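Local atomic coordinates of beta-fructofuranosidase (Arabidopsis thaliana, PDB entry 2OXB), a protein that hydrolyses sucrose and 1-kestose, and less readily neokestose and levan, by cleaving terminal beta-D-fructofuranoside residues. Residues 28-33 / 282-287; 54-59 / 289-294; 344-349 / 355-360. The protein carries 1 engineered substitution. All coordinates share one frame; numbering follows the deposited sequence.

Contact 1. Residues 28-33 / 282-287; sequences GIYHLF and DSAKNR
Tyr30, on strand 29-36, and Asp282, at the start of the turn that leads to strand 287-291, are the residues whose backbones come nearest here, yet their CA atoms remain 8.6 Å apart, so side chains must bridge the distance. The tyrosine does most of this: its ring projects from the first propeller blade and its hydroxyl donates a hydrogen bond to Asp282 OD2. The 2.5 Å between OH and OD2 should be read with caution, since OD2 is crowded in the model. OD2 lies at the ring edge, near its plane, and the carboxylate plane is turned 50° from the ring. Around the hydroxyl, Ala284 CB and Lys285 CG each stand 4.0 Å from Tyr30 OH and give the polar bridge an apolar margin.

Asp282 earns its place through its other oxygen. With CG trans to its own backbone N (chi1 -176°), it brings OD1 to the turn, where Lys285 N bonds to it from above the carboxylate plane, an Asx motif. The backbone bond from Asp282 N to Arg287 O, 2.7 Å, closes the turn. Arg287 NH1 forms a salt bridge with OD2, though both atoms are less surely placed, while its NH2 pairs with Glu334. Replaced by alanine, Asp282 would probably leave the Tyr30 hydroxyl without its acceptor, Arg287 short of one carboxylate and the turn without its side-chain bond. The buried carboxylate thus shapes its own turn through OD1 and, if the doubtful OD2 is right, links it to the first blade; the nearby arginine would probably favour its charged form.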
loop_
_atom_site.group_PDB
_atom_site.type_symbol
_atom_site.label_atom_id
_atom_site.label_comp_id
_atom_site.label_asym_id
_atom_site.label_seq_id
_atom_site.Cartn_x
_atom_site.Cartn_y
_atom_site.Cartn_z
ATOM N N GLY A 28 -5.195 22.521 6.919
ATOM C CA GLY A 28 -4.620 22.369 5.594
ATOM C C GLY A 28 -3.256 21.711 5.528
ATOM O O GLY A 28 -2.728 21.472 4.445
ATOM N N ILE A 29 -2.676 21.406 6.680
ATOM C CA ILE A 29 -1.358 20.775 6.713
ATOM C C ILE A 29 -1.439 19.274 7.017
ATOM O O ILE A 29 -1.952 18.859 8.056
ATOM C CB ILE A 29 -0.447 21.476 7.753
ATOM C CG1 ILE A 29 -0.162 22.912 7.292
ATOM C CG2 ILE A 29 0.842 20.689 7.941
ATOM C CD1 ILE A 29 0.540 23.773 8.320
ATOM N N TYR A 30 -0.931 18.467 6.096
ATOM C CA TYR A 30 -0.935 17.027 6.262
ATOM C C TYR A 30 0.138 16.640 7.268
ATOM O O TYR A 30 1.062 17.411 7.559
ATOM C CB TYR A 30 -0.677 16.336 4.915
ATOM C CG TYR A 30 -1.722 16.654 3.861
ATOM C CD1 TYR A 30 -3.018 16.139 3.963
ATOM C CD2 TYR A 30 -1.437 17.523 2.806
ATOM C CE1 TYR A 30 -4.008 16.486 3.049
ATOM C CE2 TYR A 30 -2.416 17.883 1.885
ATOM C CZ TYR A 30 -3.705 17.366 2.011
ATOM O OH TYR A 30 -4.705 17.748 1.134
ATOM N N HIS A 31 0.004 15.437 7.806
ATOM C CA HIS A 31 0.957 14.937 8.782
ATOM C C HIS A 31 1.270 13.467 8.500
ATOM O O HIS A 31 0.433 12.726 7.985
ATOM C CB HIS A 31 0.380 15.091 10.199
ATOM C CG HIS A 31 0.307 16.510 10.685
ATOM N ND1 HIS A 31 1.430 17.268 10.944
ATOM C CD2 HIS A 31 -0.754 17.291 11.008
ATOM C CE1 HIS A 31 1.067 18.450 11.411
ATOM N NE2 HIS A 31 -0.252 18.490 11.461
ATOM N N LEU A 32 2.498 13.072 8.808
ATOM C CA LEU A 32 2.945 11.696 8.655
ATOM C C LEU A 32 3.927 11.409 9.766
ATOM O O LEU A 32 4.909 12.136 9.968
ATOM C CB LEU A 32 3.662 11.433 7.323
ATOM C CG LEU A 32 4.346 10.039 7.254
ATOM C CD1 LEU A 32 3.314 8.955 7.074
ATOM C CD2 LEU A 32 5.327 9.966 6.093
ATOM N N PHE A 33 3.638 10.353 10.504
ATOM C CA PHE A 33 4.519 9.926 11.564
ATOM C C PHE A 33 4.927 8.563 11.033
ATOM O O PHE A 33 4.636 8.251 9.877
ATOM C CB PHE A 33 3.755 9.815 12.889
ATOM C CG PHE A 33 3.065 11.092 13.312
ATOM C CD1 PHE A 33 3.768 12.117 13.922
ATOM C CD2 PHE A 33 1.701 11.264 13.103
ATOM C CE1 PHE A 33 3.118 13.288 14.319
ATOM C CE2 PHE A 33 1.052 12.438 13.497
ATOM C CZ PHE A 33 1.764 13.442 14.104
ATOM N N ASP A 282 -8.913 12.835 3.646
ATOM C CA ASP A 282 -8.435 14.183 3.297
ATOM C C ASP A 282 -9.648 15.102 3.296
ATOM O O ASP A 282 -10.533 14.967 2.463
ATOM C CB ASP A 282 -7.789 14.187 1.894
ATOM C CG ASP A 282 -7.183 15.547 1.505
ATOM O OD1 ASP A 282 -7.902 16.567 1.465
ATOM O OD2 ASP A 282 -5.969 15.593 1.231
ATOM N N SER A 283 -9.688 16.032 4.237
ATOM C CA SER A 283 -10.799 16.967 4.337
ATOM C C SER A 283 -10.825 17.920 3.134
ATOM O O SER A 283 -11.867 18.123 2.505
ATOM C CB SER A 283 -10.680 17.764 5.644
ATOM O OG SER A 283 -10.784 16.913 6.768
ATOM N N ALA A 284 -9.655 18.466 2.815
ATOM C CA ALA A 284 -9.464 19.417 1.726
ATOM C C ALA A 284 -9.864 18.987 0.309
ATOM O O ALA A 284 -10.503 19.753 -0.422
ATOM C CB ALA A 284 -8.005 19.887 1.716
ATOM N N LYS A 285 -9.488 17.788 -0.105
ATOM C CA LYS A 285 -9.811 17.377 -1.462
ATOM C C LYS A 285 -10.994 16.423 -1.512
ATOM O O LYS A 285 -11.486 16.067 -2.586
ATOM C CB LYS A 285 -8.575 16.749 -2.098
ATOM C CG LYS A 285 -7.309 17.578 -1.861
ATOM C CD LYS A 285 -7.219 18.784 -2.769
ATOM C CE LYS A 285 -6.961 18.366 -4.199
ATOM N NZ LYS A 285 -5.673 17.638 -4.335
ATOM N N ASN A 286 -11.461 16.033 -0.333
ATOM C CA ASN A 286 -12.585 15.109 -0.216
ATOM C C ASN A 286 -12.183 13.724 -0.731
ATOM O O ASN A 286 -13.003 12.996 -1.302
ATOM C CB ASN A 286 -13.781 15.624 -1.015
ATOM C CG ASN A 286 -15.082 14.955 -0.617
ATOM O OD1 ASN A 286 -15.594 15.179 0.485
ATOM N ND2 ASN A 286 -15.625 14.126 -1.509
ATOM N N ARG A 287 -10.920 13.358 -0.533
ATOM C CA ARG A 287 -10.457 12.058 -0.989
ATOM C C ARG A 287 -9.840 11.230 0.125
ATOM O O ARG A 287 -9.571 11.734 1.215
ATOM C CB ARG A 287 -9.454 12.219 -2.131
ATOM C CG ARG A 287 -8.179 12.921 -1.768
ATOM C CD ARG A 287 -7.439 13.295 -3.027
ATOM N NE ARG A 287 -6.001 13.433 -2.819
ATOM C CZ ARG A 287 -5.439 14.263 -1.945
ATOM N NH1 ARG A 287 -6.190 15.037 -1.181
ATOM N NH2 ARG A 287 -4.115 14.333 -1.842
#

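Contact 2. Residues 54-59 / 289-294; sequences TDLINW and ILWGWT
Leu56 and Trp59 meet Ile289 and Trp291 in a buried, apolar contact between the first and last blades of the five-bladed beta-propeller that defines the catalytic domain of family 32 glycoside hydrolases. Loop 54-59, joining strands 47-53 and 60-66, lies against the side chains of strand 287-291 that face it. Leu56 CG stands anti to its carbonyl carbon (chi1 -74°), which points its fork of methyls at the strand: CD1 reaches tip to tip toward Ile289 CG1, 3.5 Å away, while CD2 packs against the benzene part of Trp291, 3.7 Å from CZ2. An Asx motif shapes the loop, Asp55 OD1 accepting from Asn58 N at 3.2 Å.

The indoles of Trp59 and Trp291 come together from loop and strand, their six-membered rings oblique, with centroids 5.4 Å apart and planes inclined by 71°. Phe10 also touches Trp59, and Pro23 of strand 15-26 and Phe280 of strand 278-282 pack on Trp291. Trp291 stands near the active site, its side chain about 8 Å from that of Met17, assigned to the substrate site, and about 9 Å from that of the active-site Asp19. Trp59 CZ2 lies near the plane of the Trp291 ring, at the edge marked by CH2.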
loop_
_atom_site.group_PDB
_atom_site.type_symbol
_atom_site.label_atom_id
_atom_site.label_comp_id
_atom_site.label_asym_id
_atom_site.label_seq_id
_atom_site.Cartn_x
_atom_site.Cartn_y
_atom_site.Cartn_z
ATOM N N THR A 54 2.272 19.729 2.136
ATOM C CA THR A 54 1.186 20.542 1.595
ATOM C C THR A 54 0.702 19.934 0.264
ATOM O O THR A 54 -0.332 20.333 -0.284
ATOM C CB THR A 54 1.629 22.033 1.353
ATOM O OG1 THR A 54 2.205 22.182 0.045
ATOM C CG2 THR A 54 2.657 22.465 2.400
ATOM N N ASP A 55 1.442 18.950 -0.242
ATOM C CA ASP A 55 1.094 18.307 -1.502
ATOM C C ASP A 55 1.370 16.800 -1.484
ATOM O O ASP A 55 1.411 16.146 -2.537
ATOM C CB ASP A 55 1.883 18.966 -2.632
ATOM C CG ASP A 55 3.339 19.176 -2.270
ATOM O OD1 ASP A 55 3.762 18.622 -1.228
ATOM O OD2 ASP A 55 4.056 19.891 -3.019
ATOM N N LEU A 56 1.556 16.263 -0.281
ATOM C CA LEU A 56 1.841 14.849 -0.089
ATOM C C LEU A 56 3.036 14.380 -0.910
ATOM O O LEU A 56 3.151 13.199 -1.236
ATOM C CB LEU A 56 0.621 13.998 -0.448
ATOM C CG LEU A 56 -0.576 13.971 0.509
ATOM C CD1 LEU A 56 -1.713 13.209 -0.157
ATOM C CD2 LEU A 56 -0.197 13.325 1.837
ATOM N N ILE A 57 3.928 15.301 -1.243
ATOM C CA ILE A 57 5.091 14.937 -2.031
ATOM C C ILE A 57 6.350 15.462 -1.374
ATOM O O ILE A 57 7.316 14.713 -1.187
ATOM C CB ILE A 57 4.995 15.500 -3.469
ATOM C CG1 ILE A 57 3.663 15.077 -4.111
ATOM C CG2 ILE A 57 6.169 15.002 -4.293
ATOM C CD1 ILE A 57 3.502 13.592 -4.323
ATOM N N ASN A 58 6.333 16.751 -1.030
ATOM C CA ASN A 58 7.467 17.405 -0.378
ATOM C C ASN A 58 7.243 17.369 1.126
ATOM O O ASN A 58 6.215 17.840 1.624
ATOM C CB ASN A 58 7.592 18.866 -0.813
ATOM C CG ASN A 58 7.609 19.036 -2.313
ATOM O OD1 ASN A 58 8.341 18.354 -3.028
ATOM N ND2 ASN A 58 6.808 19.966 -2.797
ATOM N N TRP A 59 8.220 16.827 1.846
ATOM C CA TRP A 59 8.120 16.712 3.291
ATOM C C TRP A 59 9.187 17.442 4.093
ATOM O O TRP A 59 10.387 17.342 3.814
ATOM C CB TRP A 59 8.079 15.231 3.686
ATOM C CG TRP A 59 6.932 14.519 3.006
ATOM C CD1 TRP A 59 6.879 14.103 1.703
ATOM C CD2 TRP A 59 5.640 14.247 3.565
ATOM N NE1 TRP A 59 5.638 13.602 1.418
ATOM C CE2 TRP A 59 4.853 13.681 2.540
ATOM C CE3 TRP A 59 5.066 14.441 4.827
ATOM C CZ2 TRP A 59 3.527 13.291 2.741
ATOM C CZ3 TRP A 59 3.749 14.058 5.029
ATOM C CH2 TRP A 59 2.991 13.493 3.989
ATOM N N ILE A 289 -6.643 9.015 1.086
ATOM C CA ILE A 289 -5.255 8.703 0.760
ATOM C C ILE A 289 -4.832 7.385 1.387
ATOM O O ILE A 289 -5.147 7.111 2.543
ATOM C CB ILE A 289 -4.288 9.791 1.275
ATOM C CG1 ILE A 289 -4.357 11.045 0.391
ATOM C CG2 ILE A 289 -2.866 9.257 1.266
ATOM C CD1 ILE A 289 -5.692 11.760 0.374
ATOM N N LEU A 290 -4.092 6.583 0.635
ATOM C CA LEU A 290 -3.648 5.293 1.135
ATOM C C LEU A 290 -2.133 5.122 1.222
ATOM O O LEU A 290 -1.435 5.055 0.204
ATOM C CB LEU A 290 -4.242 4.190 0.268
ATOM C CG LEU A 290 -3.830 2.767 0.629
ATOM C CD1 LEU A 290 -5.035 1.851 0.444
ATOM C CD2 LEU A 290 -2.656 2.311 -0.236
ATOM N N TRP A 291 -1.636 5.031 2.453
ATOM C CA TRP A 291 -0.209 4.851 2.707
ATOM C C TRP A 291 0.205 3.397 2.904
ATOM O O TRP A 291 -0.475 2.635 3.587
ATOM C CB TRP A 291 0.226 5.610 3.951
ATOM C CG TRP A 291 0.144 7.069 3.858
ATOM C CD1 TRP A 291 -0.930 7.859 4.170
ATOM C CD2 TRP A 291 1.200 7.950 3.478
ATOM N NE1 TRP A 291 -0.601 9.186 4.015
ATOM C CE2 TRP A 291 0.701 9.270 3.590
ATOM C CE3 TRP A 291 2.524 7.755 3.053
ATOM C CZ2 TRP A 291 1.486 10.396 3.295
ATOM C CZ3 TRP A 291 3.306 8.871 2.758
ATOM C CH2 TRP A 291 2.781 10.177 2.882
ATOM N N GLY A 292 1.349 3.038 2.326
ATOM C CA GLY A 292 1.877 1.687 2.439
ATOM C C GLY A 292 3.384 1.716 2.624
ATOM O O GLY A 292 4.078 2.482 1.951
ATOM N N TRP A 293 3.890 0.868 3.521
ATOM C CA TRP A 293 5.312 0.818 3.826
ATOM C C TRP A 293 6.251 0.147 2.804
ATOM O O TRP A 293 7.128 0.816 2.259
ATOM C CB TRP A 293 5.512 0.237 5.239
ATOM C CG TRP A 293 6.912 -0.244 5.536
ATOM C CD1 TRP A 293 8.086 0.395 5.246
ATOM C CD2 TRP A 293 7.275 -1.491 6.152
ATOM N NE1 TRP A 293 9.155 -0.381 5.633
ATOM C CE2 TRP A 293 8.687 -1.541 6.196
ATOM C CE3 TRP A 293 6.540 -2.572 6.670
ATOM C CZ2 TRP A 293 9.385 -2.627 6.736
ATOM C CZ3 TRP A 293 7.233 -3.655 7.210
ATOM C CH2 TRP A 293 8.648 -3.672 7.237
ATOM N N THR A 294 6.108 -1.139 2.516
ATOM C CA THR A 294 7.025 -1.763 1.541
ATOM C C THR A 294 8.442 -2.027 2.058
ATOM O O THR A 294 9.297 -1.137 2.109
ATOM C CB THR A 294 7.166 -0.926 0.234
ATOM O OG1 THR A 294 5.971 -1.042 -0.541
ATOM C CG2 THR A 294 8.337 -1.428 -0.611
#

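Contact 3. Residues 344-349 / 355-360; sequences KNLRNK and SRLEVY
Leu357 occupies the middle of this contact and sends one methyl to each of two partners. Its CD1 meets Leu346 CD1 at 3.7 Å, the two leucines lying alongside each other and pointing opposite ways, while CD2 rests 3.6 Å from Lys349 CB. The first torsion, 74°, sets CG between the backbone N and the carbonyl carbon and aims the fork at 344-349; the second parts the methyls. Beside this pair, Leu346 CD1 also reaches Val359 CG1, at 4.2 Å. That same valine methyl is covered by the aliphatic stem of Lys344, with CD 3.4 Å away. A bend at chi2 (-65°) brings the stem obliquely across the methyl and CE toward Tyr360 N.

Two different sheets position these side chains. Lys344 and Lys349 are bonded through their backbones to Ala528 and Val523 of strand 521-530, and Asn348 with Lys349 forms a G1 bulge opposite Val523. Leu357 is held by Ala513 of strand 510-515. Strands 344-346 and 355-359 run nearly antiparallel, at 157°, with axes 9.2 Å apart at closest approach, the spacing of layers packed face to face. The short loop between them therefore carries the chain from one sheet to the other, as a beta-arch. Such apolar interleaving, with lysine stems at its partly exposed border, belongs to the beta-sandwich that forms the C-terminal domain of family 32 enzymes.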
loop_
_atom_site.group_PDB
_atom_site.type_symbol
_atom_site.label_atom_id
_atom_site.label_comp_id
_atom_site.label_asym_id
_atom_site.label_seq_id
_atom_site.Cartn_x
_atom_site.Cartn_y
_atom_site.Cartn_z
ATOM N N LYS A 344 8.341 12.597 -23.323
ATOM C CA LYS A 344 8.741 11.558 -24.256
ATOM C C LYS A 344 7.465 10.889 -24.741
ATOM O O LYS A 344 6.663 10.408 -23.942
ATOM C CB LYS A 344 9.651 10.552 -23.552
ATOM C CG LYS A 344 10.556 9.762 -24.484
ATOM C CD LYS A 344 9.765 8.853 -25.416
ATOM C CE LYS A 344 10.674 8.219 -26.450
ATOM N NZ LYS A 344 11.302 9.249 -27.296
ATOM N N ASN A 345 7.268 10.885 -26.052
ATOM C CA ASN A 345 6.081 10.284 -26.632
ATOM C C ASN A 345 6.403 9.243 -27.680
ATOM O O ASN A 345 7.481 9.241 -28.275
ATOM C CB ASN A 345 5.204 11.340 -27.281
ATOM C CG ASN A 345 4.032 10.740 -28.010
ATOM O OD1 ASN A 345 2.967 10.511 -27.431
ATOM N ND2 ASN A 345 4.226 10.456 -29.291
ATOM N N LEU A 346 5.432 8.372 -27.909
ATOM C CA LEU A 346 5.546 7.305 -28.883
ATOM C C LEU A 346 4.133 6.828 -29.154
ATOM O O LEU A 346 3.457 6.306 -28.263
ATOM C CB LEU A 346 6.398 6.162 -28.327
ATOM C CG LEU A 346 7.890 6.450 -28.146
ATOM C CD1 LEU A 346 8.456 5.538 -27.089
ATOM C CD2 LEU A 346 8.614 6.285 -29.464
ATOM N N ARG A 347 3.670 7.032 -30.377
ATOM C CA ARG A 347 2.330 6.601 -30.708
ATOM C C ARG A 347 2.278 5.735 -31.949
ATOM O O ARG A 347 3.126 5.840 -32.833
ATOM C CB ARG A 347 1.417 7.805 -30.875
ATOM C CG ARG A 347 1.955 8.888 -31.767
ATOM C CD ARG A 347 0.884 9.933 -31.911
ATOM N NE ARG A 347 0.431 10.371 -30.595
ATOM C CZ ARG A 347 -0.658 11.099 -30.386
ATOM N NH1 ARG A 347 -1.420 11.473 -31.409
ATOM N NH2 ARG A 347 -0.974 11.465 -29.153
ATOM N N ASN A 348 1.285 4.862 -31.995
ATOM C CA ASN A 348 1.113 3.975 -33.127
ATOM C C ASN A 348 2.393 3.283 -33.588
ATOM O O ASN A 348 2.847 3.508 -34.713
ATOM C CB ASN A 348 0.500 4.757 -34.283
ATOM C CG ASN A 348 -0.796 5.416 -33.897
ATOM O OD1 ASN A 348 -0.963 6.624 -34.054
ATOM N ND2 ASN A 348 -1.727 4.627 -33.375
ATOM N N LYS A 349 2.973 2.453 -32.716
ATOM C CA LYS A 349 4.196 1.695 -33.038
ATOM C C LYS A 349 3.939 0.201 -32.867
ATOM O O LYS A 349 3.458 -0.253 -31.831
ATOM C CB LYS A 349 5.391 2.089 -32.145
ATOM C CG LYS A 349 6.111 3.410 -32.493
ATOM C CD LYS A 349 6.844 3.396 -33.845
ATOM C CE LYS A 349 8.020 2.425 -33.915
ATOM N NZ LYS A 349 7.597 1.019 -34.116
ATOM N N SER A 355 9.649 -8.314 -30.201
ATOM C CA SER A 355 10.330 -7.057 -30.461
ATOM C C SER A 355 10.333 -6.142 -29.244
ATOM O O SER A 355 9.667 -6.424 -28.250
ATOM C CB SER A 355 9.673 -6.345 -31.652
ATOM O OG SER A 355 8.418 -5.803 -31.292
ATOM N N ARG A 356 11.105 -5.062 -29.319
ATOM C CA ARG A 356 11.184 -4.084 -28.237
ATOM C C ARG A 356 11.754 -2.770 -28.754
ATOM O O ARG A 356 12.787 -2.745 -29.429
ATOM C CB ARG A 356 12.054 -4.599 -27.088
ATOM C CG ARG A 356 13.450 -4.989 -27.503
ATOM C CD ARG A 356 14.319 -5.420 -26.324
ATOM N NE ARG A 356 15.667 -5.798 -26.758
ATOM C CZ ARG A 356 16.532 -4.974 -27.352
ATOM N NH1 ARG A 356 16.200 -3.709 -27.588
ATOM N NH2 ARG A 356 17.731 -5.411 -27.720
ATOM N N LEU A 357 11.070 -1.672 -28.459
ATOM C CA LEU A 357 11.556 -0.378 -28.901
ATOM C C LEU A 357 11.958 0.404 -27.661
ATOM O O LEU A 357 11.218 0.482 -26.679
ATOM C CB LEU A 357 10.476 0.352 -29.707
ATOM C CG LEU A 357 9.281 0.951 -28.981
ATOM C CD1 LEU A 357 9.650 2.320 -28.444
ATOM C CD2 LEU A 357 8.120 1.067 -29.952
ATOM N N GLU A 358 13.150 0.968 -27.695
ATOM C CA GLU A 358 13.611 1.714 -26.550
ATOM C C GLU A 358 12.986 3.105 -26.438
ATOM O O GLU A 358 12.569 3.703 -27.436
ATOM C CB GLU A 358 15.131 1.803 -26.590
ATOM C CG GLU A 358 15.734 2.691 -25.548
ATOM C CD GLU A 358 17.211 2.429 -25.371
ATOM O OE1 GLU A 358 17.836 1.905 -26.325
ATOM O OE2 GLU A 358 17.750 2.748 -24.280
ATOM N N VAL A 359 12.891 3.585 -25.200
ATOM C CA VAL A 359 12.358 4.908 -24.894
ATOM C C VAL A 359 13.607 5.691 -24.505
ATOM O O VAL A 359 14.140 5.494 -23.406
ATOM C CB VAL A 359 11.390 4.864 -23.687
ATOM C CG1 VAL A 359 10.643 6.190 -23.566
ATOM C CG2 VAL A 359 10.418 3.713 -23.833
ATOM N N TYR A 360 14.058 6.575 -25.400
ATOM C CA TYR A 360 15.293 7.358 -25.212
ATOM C C TYR A 360 15.392 8.519 -24.191
ATOM O O TYR A 360 15.706 8.296 -23.013
ATOM C CB TYR A 360 15.781 7.867 -26.583
ATOM C CG TYR A 360 16.307 6.784 -27.525
ATOM C CD1 TYR A 360 15.640 6.482 -28.708
ATOM C CD2 TYR A 360 17.494 6.089 -27.248
ATOM C CE1 TYR A 360 16.135 5.525 -29.595
ATOM C CE2 TYR A 360 18.003 5.126 -28.131
ATOM C CZ TYR A 360 17.316 4.849 -29.308
ATOM O OH TYR A 360 17.798 3.917 -30.212
#

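How the contacts relate
From the N terminus, the chain first lays down 28-33 and then 54-59, both in the opening blade of the propeller; their partners come more than 200 residues later, in the last blade, as 282-287 and 289-294. Contacts 1 and 2 therefore cross along the chain, closing two long, overlapping loops that join the first and last blades. They also adjoin in space, centres 10 Å apart, with Leu32 CB 3.5 Å from Trp59 CZ3. Contact 3 opens only after both have closed. It spans a short loop in the C-terminal sandwich, its nearest atoms about 19 Å from contact 2, and ties together two sheets of that domain alone.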